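Local coordinates for ABC transporter periplasmic peptide-binding protein (Pseudoalteromonas, PDB 4QFL) that binds dipeptides in the periplasm, here Ala-Phe, and probably delivers them to an ABC transporter for uptake, at residues A[38-43]-A[413-418]; A[53-58]-A[244-249]; A[116-121]-A[163-168]. All blocks are in the same frame, centred on the assembly; numbering follows the deposited sequence.

Interaction 1 of 3, residues A[38-43]-A[413-418]; sequences NPVSFN and EWNTFI. With PHE (phenylalanine), chain D.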
loop_
_atom_site.group_PDB
_atom_site.type_symbol
_atom_site.label_atom_id
_atom_site.label_comp_id
_atom_site.label_asym_id
_atom_site.label_seq_id
_atom_site.Cartn_x
_atom_site.Cartn_y
_atom_site.Cartn_z
ATOM N N ASN A 38 -11.224 7.626 6.001
ATOM C CA ASN A 38 -12.385 6.807 5.738
ATOM C C ASN A 38 -11.983 5.624 4.839
ATOM O O ASN A 38 -11.183 5.796 3.916
ATOM C CB ASN A 38 -13.399 7.735 5.060
ATOM C CG ASN A 38 -14.757 7.120 4.887
ATOM O OD1 ASN A 38 -15.237 7.001 3.764
ATOM N ND2 ASN A 38 -15.401 6.751 5.988
ATOM N N PRO A 39 -12.504 4.411 5.107
ATOM C CA PRO A 39 -12.199 3.309 4.182
ATOM C C PRO A 39 -13.015 3.454 2.909
ATOM O O PRO A 39 -14.182 3.833 2.985
ATOM C CB PRO A 39 -12.667 2.068 4.950
ATOM C CG PRO A 39 -13.805 2.576 5.789
ATOM C CD PRO A 39 -13.433 3.992 6.173
ATOM N N VAL A 40 -12.417 3.154 1.760
ATOM C CA VAL A 40 -13.085 3.344 0.468
ATOM C C VAL A 40 -13.989 2.171 0.118
ATOM O O VAL A 40 -14.796 2.242 -0.800
ATOM C CB VAL A 40 -12.077 3.552 -0.682
ATOM C CG1 VAL A 40 -11.300 4.837 -0.482
ATOM C CG2 VAL A 40 -11.142 2.371 -0.791
ATOM N N SER A 41 -13.845 1.088 0.864
ATOM C CA SER A 41 -14.583 -0.128 0.594
ATOM C C SER A 41 -14.353 -1.071 1.761
ATOM O O SER A 41 -13.499 -0.818 2.609
ATOM C CB SER A 41 -14.068 -0.755 -0.702
ATOM O OG SER A 41 -14.839 -1.880 -1.075
ATOM N N PHE A 42 -15.111 -2.156 1.813
ATOM C CA PHE A 42 -14.803 -3.208 2.764
ATOM C C PHE A 42 -14.217 -4.447 2.090
ATOM O O PHE A 42 -14.082 -5.503 2.705
ATOM C CB PHE A 42 -16.005 -3.498 3.660
ATOM C CG PHE A 42 -16.209 -2.445 4.689
ATOM C CD1 PHE A 42 -16.985 -1.342 4.420
ATOM C CD2 PHE A 42 -15.536 -2.508 5.892
ATOM C CE1 PHE A 42 -17.130 -0.342 5.364
ATOM C CE2 PHE A 42 -15.685 -1.515 6.827
ATOM C CZ PHE A 42 -16.480 -0.438 6.562
ATOM N N ASN A 43 -13.848 -4.284 0.825
ATOM C CA ASN A 43 -13.144 -5.317 0.086
ATOM C C ASN A 43 -11.758 -4.839 -0.336
ATOM O O ASN A 43 -11.635 -3.924 -1.151
ATOM C CB ASN A 43 -13.958 -5.737 -1.135
ATOM C CG ASN A 43 -13.209 -6.681 -2.031
ATOM O OD1 ASN A 43 -12.144 -7.192 -1.675
ATOM N ND2 ASN A 43 -13.765 -6.931 -3.210
ATOM N N GLU A 413 -8.639 16.093 0.602
ATOM C CA GLU A 413 -8.921 14.897 1.396
ATOM C C GLU A 413 -8.176 13.686 0.811
ATOM O O GLU A 413 -8.122 13.508 -0.410
ATOM C CB GLU A 413 -10.446 14.658 1.467
ATOM C CG GLU A 413 -10.902 13.425 2.262
ATOM C CD GLU A 413 -10.783 12.141 1.471
ATOM O OE1 GLU A 413 -11.011 12.183 0.245
ATOM O OE2 GLU A 413 -10.452 11.095 2.065
ATOM N N TRP A 414 -7.608 12.867 1.694
ATOM C CA TRP A 414 -6.726 11.760 1.314
ATOM C C TRP A 414 -7.233 10.919 0.163
ATOM O O TRP A 414 -6.544 10.782 -0.844
ATOM C CB TRP A 414 -6.457 10.880 2.525
ATOM C CG TRP A 414 -5.514 9.708 2.344
ATOM C CD1 TRP A 414 -5.662 8.476 2.903
ATOM C CD2 TRP A 414 -4.272 9.663 1.612
ATOM N NE1 TRP A 414 -4.613 7.667 2.564
ATOM C CE2 TRP A 414 -3.744 8.363 1.774
ATOM C CE3 TRP A 414 -3.567 10.582 0.836
ATOM C CZ2 TRP A 414 -2.538 7.960 1.192
ATOM C CZ3 TRP A 414 -2.372 10.181 0.253
ATOM C CH2 TRP A 414 -1.870 8.875 0.437
ATOM N N ASN A 415 -8.429 10.352 0.300
ATOM C CA ASN A 415 -8.979 9.508 -0.764
ATOM C C ASN A 415 -9.259 10.266 -2.071
ATOM O O ASN A 415 -9.040 9.745 -3.161
ATOM C CB ASN A 415 -10.244 8.779 -0.291
ATOM C CG ASN A 415 -9.971 7.787 0.842
ATOM O OD1 ASN A 415 -8.973 7.058 0.838
ATOM N ND2 ASN A 415 -10.862 7.764 1.815
ATOM N N THR A 416 -9.743 11.499 -1.954
ATOM C CA THR A 416 -9.944 12.373 -3.100
ATOM C C THR A 416 -8.621 12.638 -3.794
ATOM O O THR A 416 -8.521 12.603 -5.017
ATOM C CB THR A 416 -10.504 13.731 -2.644
ATOM O OG1 THR A 416 -11.753 13.539 -1.968
ATOM C CG2 THR A 416 -10.710 14.656 -3.840
ATOM N N PHE A 417 -7.615 12.922 -2.981
ATOM C CA PHE A 417 -6.256 13.184 -3.427
ATOM C C PHE A 417 -5.741 12.065 -4.321
ATOM O O PHE A 417 -5.263 12.309 -5.439
ATOM C CB PHE A 417 -5.371 13.307 -2.188
ATOM C CG PHE A 417 -3.976 13.755 -2.469
ATOM C CD1 PHE A 417 -3.693 15.093 -2.649
ATOM C CD2 PHE A 417 -2.937 12.843 -2.505
ATOM C CE1 PHE A 417 -2.404 15.513 -2.882
ATOM C CE2 PHE A 417 -1.650 13.255 -2.738
ATOM C CZ PHE A 417 -1.380 14.595 -2.927
ATOM N N ILE A 418 -5.846 10.835 -3.823
ATOM C CA ILE A 418 -5.384 9.657 -4.550
ATOM C C ILE A 418 -6.058 9.570 -5.915
ATOM O O ILE A 418 -5.419 9.330 -6.937
ATOM C CB ILE A 418 -5.678 8.363 -3.755
ATOM C CG1 ILE A 418 -4.885 8.341 -2.447
ATOM C CG2 ILE A 418 -5.374 7.131 -4.607
ATOM C CD1 ILE A 418 -3.431 8.481 -2.643
HETATM N N PHE D . -0.396 2.912 -0.600
HETATM C CA PHE D . -0.207 4.338 -0.362
HETATM C C PHE D . -0.378 4.640 1.109
HETATM O O PHE D . 0.289 5.516 1.650
HETATM C CB PHE D . -1.238 5.146 -1.143
HETATM C CG PHE D . -1.006 5.163 -2.613
HETATM C CD1 PHE D . 0.249 5.443 -3.129
HETATM C CD2 PHE D . -2.041 4.906 -3.484
HETATM C CE1 PHE D . 0.465 5.474 -4.478
HETATM C CE2 PHE D . -1.834 4.935 -4.838
HETATM C CZ PHE D . -0.580 5.215 -5.341
HETATM O OXT PHE D . -1.199 4.017 1.784
HETATM O O HOH W 1 -8.786 5.140 2.683
HETATM O O HOH W 2 -10.790 10.386 4.687
#
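Asn38 offers its backbone O to the side chain of Asn415, whose ND2 donates to it across 2.9 Å with an N-H...O angle of 159°. The acceptor lies nearly in the amide plane of Asn415, whereas seen from Asn38 the donor stands tilted from the carbonyl plane. A water donates to that same Asn38 O and also to Asn415 OD1, at 2.7 Å from the latter, so both ends of the amide have a partner, which restrains its rotation. A second water accepts from Asn38 N and donates to Glu413 OE2. Pro39 turns away to pack on helix 50-60, its fixed phi suiting the extended backbone at this one position. Val40 directs its CB toward the helix and, with CG1 anti to its own carbonyl carbon (chi1 -65°), lays that methyl against the amide group, 3.5 Å from Asn415 CG. Ser41 forms an ST turn, its OG accepting from Asn43 N, and the buried ring of Phe42 meets Tyr215 and Tyr218 edge-to-face.

In the other segment, Glu413 is the N-cap of helix 414-422: its OE2 takes Asn415 N, and its OE1 takes both Thr416 N and Thr416 OG1, the last at 2.7 Å. The first turns of the helix bring Trp414 and Ile418 to the bound phenylalanine, Ile418 CD1 lying 3.9 Å from its CD2. With an alanine at Asn415, the Asn38 carbonyl would probably lose its direct donor and the bridging water one acceptor. The chemistry is thus directional and partly hydrated, a polar link at the surface that sets a pocket-lining helix against the loop leading to Thr48 and Gly50.

Interaction 2 of 3, residues A[53-58]-A[244-249]; sequences IDIIAN and YDITPN
Ile55 lies over one face of the Tyr244 ring, with CG2 3.9 Å from the ring centroid and only 11° off its normal, a CH-pi contact almost above the centre. The two side chains run past each other in opposite directions, and the beta-branch of the isoleucine spreads over the ring: CG2 sits by CD1 and CE1, while CG1 comes to 4.0 Å from Tyr244 CD2. CG2 reaches this place by standing anti to the backbone N of Ile55. Farther out, Ile55 CD1 meets Ile246 CD1 at 4.2 Å, these side chains crossing at about a right angle.

The contact belongs to the alpha/beta packing of a periplasmic binding protein: helix 50-60 lies against strand 241-246, which runs between strands 30-35 and 223-228. The axes of 53-58 and 244-246 approach to 11.0 Å and run roughly antiparallel, at 154°. Val224 touches both Ile55 and Tyr244.

Tyrosine suits the strand because its flat ring fills the apolar layer while its hydroxyl is linked through a water to the helix backbone. Tyr244 OH is 3.0 Å from this water at the ring edge, which donates to Asp54 O across 2.6 Å. The Asp54 carboxylate leads elsewhere, OD1 accepting from Ile527 N.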
loop_
_atom_site.group_PDB
_atom_site.type_symbol
_atom_site.label_atom_id
_atom_site.label_comp_id
_atom_site.label_asym_id
_atom_site.label_seq_id
_atom_site.Cartn_x
_atom_site.Cartn_y
_atom_site.Cartn_z
ATOM N N ILE A 53 -6.908 -0.448 3.959
ATOM C CA ILE A 53 -6.432 -1.799 4.261
ATOM C C ILE A 53 -6.118 -1.982 5.747
ATOM O O ILE A 53 -6.352 -3.054 6.319
ATOM C CB ILE A 53 -5.188 -2.160 3.410
ATOM C CG1 ILE A 53 -5.521 -2.077 1.917
ATOM C CG2 ILE A 53 -4.690 -3.537 3.764
ATOM C CD1 ILE A 53 -6.718 -2.913 1.502
ATOM N N ASP A 54 -5.594 -0.934 6.375
ATOM C CA ASP A 54 -5.259 -1.000 7.787
ATOM C C ASP A 54 -6.509 -1.309 8.592
ATOM O O ASP A 54 -6.428 -1.958 9.629
ATOM C CB ASP A 54 -4.616 0.301 8.274
ATOM C CG ASP A 54 -3.108 0.341 8.033
ATOM O OD1 ASP A 54 -2.538 -0.695 7.638
ATOM O OD2 ASP A 54 -2.485 1.405 8.252
ATOM N N ILE A 55 -7.662 -0.850 8.108
ATOM C CA ILE A 55 -8.942 -1.096 8.782
ATOM C C ILE A 55 -9.478 -2.511 8.541
ATOM O O ILE A 55 -9.816 -3.212 9.490
ATOM C CB ILE A 55 -10.032 -0.074 8.365
ATOM C CG1 ILE A 55 -9.598 1.341 8.719
ATOM C CG2 ILE A 55 -11.369 -0.392 9.028
ATOM C CD1 ILE A 55 -10.523 2.419 8.208
ATOM N N ILE A 56 -9.537 -2.936 7.281
ATOM C CA ILE A 56 -10.336 -4.102 6.903
ATOM C C ILE A 56 -9.611 -5.440 6.711
ATOM O O ILE A 56 -10.178 -6.491 6.980
ATOM C CB ILE A 56 -11.168 -3.815 5.620
ATOM C CG1 ILE A 56 -10.248 -3.632 4.415
ATOM C CG2 ILE A 56 -12.053 -2.595 5.816
ATOM C CD1 ILE A 56 -10.989 -3.377 3.104
ATOM N N ALA A 57 -8.368 -5.410 6.249
ATOM C CA ALA A 57 -7.732 -6.607 5.699
ATOM C C ALA A 57 -7.454 -7.718 6.710
ATOM O O ALA A 57 -7.974 -8.825 6.586
ATOM C CB ALA A 57 -6.457 -6.223 4.976
ATOM N N ASN A 58 -6.632 -7.419 7.714
ATOM C CA ASN A 58 -6.261 -8.418 8.706
ATOM C C ASN A 58 -7.357 -8.663 9.716
ATOM O O ASN A 58 -7.298 -9.639 10.458
ATOM C CB ASN A 58 -4.982 -8.018 9.450
ATOM C CG ASN A 58 -3.764 -8.078 8.578
ATOM O OD1 ASN A 58 -3.053 -7.085 8.409
ATOM N ND2 ASN A 58 -3.514 -9.240 8.011
ATOM N N TYR A 244 -13.152 1.738 15.004
ATOM C CA TYR A 244 -12.258 2.709 14.382
ATOM C C TYR A 244 -12.918 4.088 14.379
ATOM O O TYR A 244 -14.041 4.259 13.896
ATOM C CB TYR A 244 -11.912 2.304 12.950
ATOM C CG TYR A 244 -11.095 1.051 12.845
ATOM C CD1 TYR A 244 -11.697 -0.196 12.901
ATOM C CD2 TYR A 244 -9.723 1.111 12.704
ATOM C CE1 TYR A 244 -10.955 -1.349 12.813
ATOM C CE2 TYR A 244 -8.964 -0.042 12.622
ATOM C CZ TYR A 244 -9.591 -1.269 12.669
ATOM O OH TYR A 244 -8.855 -2.420 12.577
ATOM N N ASP A 245 -12.206 5.062 14.930
ATOM C CA ASP A 245 -12.677 6.432 14.995
ATOM C C ASP A 245 -12.015 7.180 13.854
ATOM O O ASP A 245 -10.820 7.436 13.889
ATOM C CB ASP A 245 -12.276 7.039 16.342
ATOM C CG ASP A 245 -12.714 8.478 16.499
ATOM O OD1 ASP A 245 -13.001 9.125 15.481
ATOM O OD2 ASP A 245 -12.758 8.968 17.649
ATOM N N ILE A 246 -12.783 7.497 12.823
ATOM C CA ILE A 246 -12.222 8.163 11.655
ATOM C C ILE A 246 -11.916 9.626 11.940
ATOM O O ILE A 246 -12.817 10.454 12.044
ATOM C CB ILE A 246 -13.165 8.075 10.474
ATOM C CG1 ILE A 246 -13.549 6.618 10.231
ATOM C CG2 ILE A 246 -12.518 8.677 9.247
ATOM C CD1 ILE A 246 -12.387 5.731 9.980
ATOM N N THR A 247 -10.637 9.940 12.069
ATOM C CA THR A 247 -10.204 11.274 12.465
ATOM C C THR A 247 -9.014 11.690 11.607
ATOM O O THR A 247 -7.866 11.397 11.945
ATOM C CB THR A 247 -9.755 11.291 13.933
ATOM O OG1 THR A 247 -10.746 10.662 14.749
ATOM C CG2 THR A 247 -9.549 12.710 14.408
ATOM N N PRO A 248 -9.282 12.383 10.492
ATOM C CA PRO A 248 -8.226 12.723 9.532
ATOM C C PRO A 248 -7.151 13.659 10.078
ATOM O O PRO A 248 -6.004 13.595 9.648
ATOM C CB PRO A 248 -8.991 13.406 8.405
ATOM C CG PRO A 248 -10.384 12.894 8.534
ATOM C CD PRO A 248 -10.617 12.747 9.994
ATOM N N ASN A 249 -7.510 14.535 11.000
ATOM C CA ASN A 249 -6.543 15.506 11.474
ATOM C C ASN A 249 -5.566 14.877 12.449
ATOM O O ASN A 249 -5.971 14.362 13.493
ATOM C CB ASN A 249 -7.243 16.701 12.113
ATOM C CG ASN A 249 -6.268 17.789 12.524
ATOM O OD1 ASN A 249 -5.653 18.443 11.680
ATOM N ND2 ASN A 249 -6.122 17.986 13.821
HETATM O O HOH W 3 -5.921 -1.897 12.174
#

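Interaction 3 of 3, residues A[116-121]-A[163-168]; sequences DDVIFT and VRFELF
A four-stranded antiparallel sheet, ordered 79-84, 90-95, 162-167, 152-159, receives helix 115-126 on one face here, and the contact is the apolar seam between that helix and strand 162-167. The short axes of helix 116-121 and strand 163-167 run roughly parallel, at 22°, and come within 9.6 Å, a spacing that side chains from both elements must fill.

CB of Val118 points toward the strand. Its CG1, anti to the backbone N (chi1 176°), meets two partners: Val163 CG2 at 4.0 Å and Phe165 CZ at 4.1 Å. The side chains of Val118 and Val163 meet at a slant, whereas Val118 and Phe165 are set at about a right angle, and the outer end of the ring comes up beside the same methyl. The other branch of Val163, CG1, turns to the next helix residue and lies 4.1 Å from Ile119 CG1, the two chains passing in opposite directions. Val163 therefore divides its methyls between successive residues of the helix. Valine suits such a spot because it carries two methyls close to the backbone; phenylalanine, two positions along on the same face of the strand, needs its longer reach to get to the helix.

Thr121 OG1 donates to Asp117 O at 2.7 Å, on the face of that carbonyl opposite Thr121 N, and also bonds with Leu186 N; the Asp117 carboxylate has a salt bridge to Arg111.

Around this core, Leu95 of strand 90-95 also touches Val118, Phe93 of that strand meets the ring of Phe165, and Ile155 of strand 152-159 packs on Phe165. Asp116 forms a salt bridge with Arg157 of strand 152-159, while Phe120 packs against helix 188-196.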
loop_
_atom_site.group_PDB
_atom_site.type_symbol
_atom_site.label_atom_id
_atom_site.label_comp_id
_atom_site.label_asym_id
_atom_site.label_seq_id
_atom_site.Cartn_x
_atom_site.Cartn_y
_atom_site.Cartn_z
ATOM N N ASP A 116 -14.191 -23.649 -3.993
ATOM C CA ASP A 116 -15.103 -22.792 -4.742
ATOM C C ASP A 116 -14.920 -21.311 -4.410
ATOM O O ASP A 116 -15.078 -20.449 -5.276
ATOM C CB ASP A 116 -16.547 -23.206 -4.480
ATOM C CG ASP A 116 -16.910 -24.499 -5.169
ATOM O OD1 ASP A 116 -16.215 -24.861 -6.141
ATOM O OD2 ASP A 116 -17.899 -25.141 -4.754
ATOM N N ASP A 117 -14.597 -21.028 -3.153
ATOM C CA ASP A 117 -14.385 -19.658 -2.685
ATOM C C ASP A 117 -13.104 -19.067 -3.249
ATOM O O ASP A 117 -13.034 -17.879 -3.576
ATOM C CB ASP A 117 -14.342 -19.642 -1.165
ATOM C CG ASP A 117 -15.605 -20.204 -0.550
ATOM O OD1 ASP A 117 -16.687 -19.651 -0.833
ATOM O OD2 ASP A 117 -15.516 -21.208 0.193
ATOM N N VAL A 118 -12.087 -19.910 -3.367
ATOM C CA VAL A 118 -10.813 -19.489 -3.928
ATOM C C VAL A 118 -10.988 -19.171 -5.398
ATOM O O VAL A 118 -10.558 -18.116 -5.879
ATOM C CB VAL A 118 -9.746 -20.571 -3.738
ATOM C CG1 VAL A 118 -8.442 -20.180 -4.419
ATOM C CG2 VAL A 118 -9.526 -20.824 -2.249
ATOM N N ILE A 119 -11.640 -20.082 -6.112
ATOM C CA ILE A 119 -11.853 -19.897 -7.531
ATOM C C ILE A 119 -12.701 -18.659 -7.781
ATOM O O ILE A 119 -12.413 -17.889 -8.691
ATOM C CB ILE A 119 -12.459 -21.150 -8.184
ATOM C CG1 ILE A 119 -11.545 -22.348 -7.914
ATOM C CG2 ILE A 119 -12.594 -20.944 -9.669
ATOM C CD1 ILE A 119 -12.202 -23.704 -8.073
ATOM N N PHE A 120 -13.727 -18.443 -6.962
ATOM C CA PHE A 120 -14.550 -17.253 -7.138
ATOM C C PHE A 120 -13.805 -15.962 -6.849
ATOM O O PHE A 120 -13.837 -15.020 -7.640
ATOM C CB PHE A 120 -15.781 -17.265 -6.252
ATOM C CG PHE A 120 -16.453 -15.925 -6.181
ATOM C CD1 PHE A 120 -17.293 -15.502 -7.209
ATOM C CD2 PHE A 120 -16.208 -15.063 -5.122
ATOM C CE1 PHE A 120 -17.907 -14.249 -7.164
ATOM C CE2 PHE A 120 -16.816 -13.805 -5.067
ATOM C CZ PHE A 120 -17.662 -13.394 -6.088
ATOM N N THR A 121 -13.184 -15.908 -5.681
ATOM C CA THR A 121 -12.446 -14.724 -5.249
ATOM C C THR A 121 -11.432 -14.264 -6.284
ATOM O O THR A 121 -11.344 -13.071 -6.622
ATOM C CB THR A 121 -11.702 -15.000 -3.934
ATOM O OG1 THR A 121 -12.649 -15.329 -2.916
ATOM C CG2 THR A 121 -10.900 -13.771 -3.514
ATOM N N VAL A 163 -6.735 -26.530 -5.123
ATOM C CA VAL A 163 -6.897 -25.890 -6.414
ATOM C C VAL A 163 -5.540 -25.749 -7.050
ATOM O O VAL A 163 -4.524 -25.821 -6.370
ATOM C CB VAL A 163 -7.545 -24.489 -6.291
ATOM C CG1 VAL A 163 -8.916 -24.591 -5.642
ATOM C CG2 VAL A 163 -6.636 -23.542 -5.505
ATOM N N ARG A 164 -5.521 -25.548 -8.359
ATOM C CA ARG A 164 -4.273 -25.302 -9.060
ATOM C C ARG A 164 -4.417 -24.094 -9.988
ATOM O O ARG A 164 -5.257 -24.093 -10.884
ATOM C CB ARG A 164 -3.850 -26.555 -9.833
ATOM C CG ARG A 164 -2.630 -26.373 -10.698
ATOM C CD ARG A 164 -2.346 -27.614 -11.534
ATOM N NE ARG A 164 -3.404 -27.883 -12.509
ATOM C CZ ARG A 164 -4.154 -28.982 -12.517
ATOM N NH1 ARG A 164 -3.959 -29.920 -11.600
ATOM N NH2 ARG A 164 -5.095 -29.145 -13.443
ATOM N N PHE A 165 -3.623 -23.055 -9.739
ATOM C CA PHE A 165 -3.569 -21.886 -10.616
ATOM C C PHE A 165 -2.720 -22.204 -11.855
ATOM O O PHE A 165 -1.601 -22.705 -11.737
ATOM C CB PHE A 165 -2.952 -20.675 -9.890
ATOM C CG PHE A 165 -3.837 -20.050 -8.835
ATOM C CD1 PHE A 165 -4.114 -20.713 -7.643
ATOM C CD2 PHE A 165 -4.351 -18.771 -9.018
ATOM C CE1 PHE A 165 -4.917 -20.124 -6.662
ATOM C CE2 PHE A 165 -5.146 -18.173 -8.042
ATOM C CZ PHE A 165 -5.431 -18.853 -6.863
ATOM N N GLU A 166 -3.249 -21.904 -13.039
ATOM C CA GLU A 166 -2.489 -22.051 -14.276
ATOM C C GLU A 166 -2.111 -20.672 -14.815
ATOM O O GLU A 166 -2.983 -19.856 -15.118
ATOM C CB GLU A 166 -3.304 -22.813 -15.321
ATOM C CG GLU A 166 -3.867 -24.128 -14.825
ATOM C CD GLU A 166 -2.816 -25.219 -14.757
ATOM O OE1 GLU A 166 -1.635 -24.928 -15.043
ATOM O OE2 GLU A 166 -3.171 -26.371 -14.422
ATOM N N LEU A 167 -0.813 -20.415 -14.932
ATOM C CA LEU A 167 -0.325 -19.125 -15.413
ATOM C C LEU A 167 0.087 -19.167 -16.888
ATOM O O LEU A 167 0.497 -20.212 -17.406
ATOM C CB LEU A 167 0.860 -18.658 -14.566
ATOM C CG LEU A 167 0.667 -18.783 -13.054
ATOM C CD1 LEU A 167 1.876 -18.241 -12.310
ATOM C CD2 LEU A 167 -0.612 -18.087 -12.607
ATOM N N PHE A 168 -0.027 -18.025 -17.560
ATOM C CA PHE A 168 0.379 -17.925 -18.952
ATOM C C PHE A 168 1.893 -17.951 -19.037
ATOM O O PHE A 168 2.464 -18.395 -20.037
ATOM C CB PHE A 168 -0.149 -16.641 -19.581
ATOM C CG PHE A 168 -1.619 -16.674 -19.867
ATOM C CD1 PHE A 168 -2.146 -17.635 -20.706
ATOM C CD2 PHE A 168 -2.474 -15.751 -19.296
ATOM C CE1 PHE A 168 -3.508 -17.675 -20.971
ATOM C CE2 PHE A 168 -3.838 -15.782 -19.552
ATOM C CZ PHE A 168 -4.359 -16.747 -20.388
#

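From the N terminus, the chain leaves strand 30-35 and enters 38-43, which opens the widest loop; interaction 1 closes it some 370 residues later at helix 414-422. Helix 50-60 follows after a short loop, and interaction 2 closes its loop at strand 241-246, nested inside the first. Within both lies interaction 3, a short closure between helix 115-126 and strand 162-167. None of the loops cross. Interactions 1 and 2 touch: Phe42 CD2 lies 3.5 Å from Ile56 CG2, so loop, helix 50-60 and strand 241-246 form one packed region by the peptide site. Interaction 3 stands apart, its centre about 28 Å from that of interaction 1, where helix 115-126 packs on the separate four-stranded sheet.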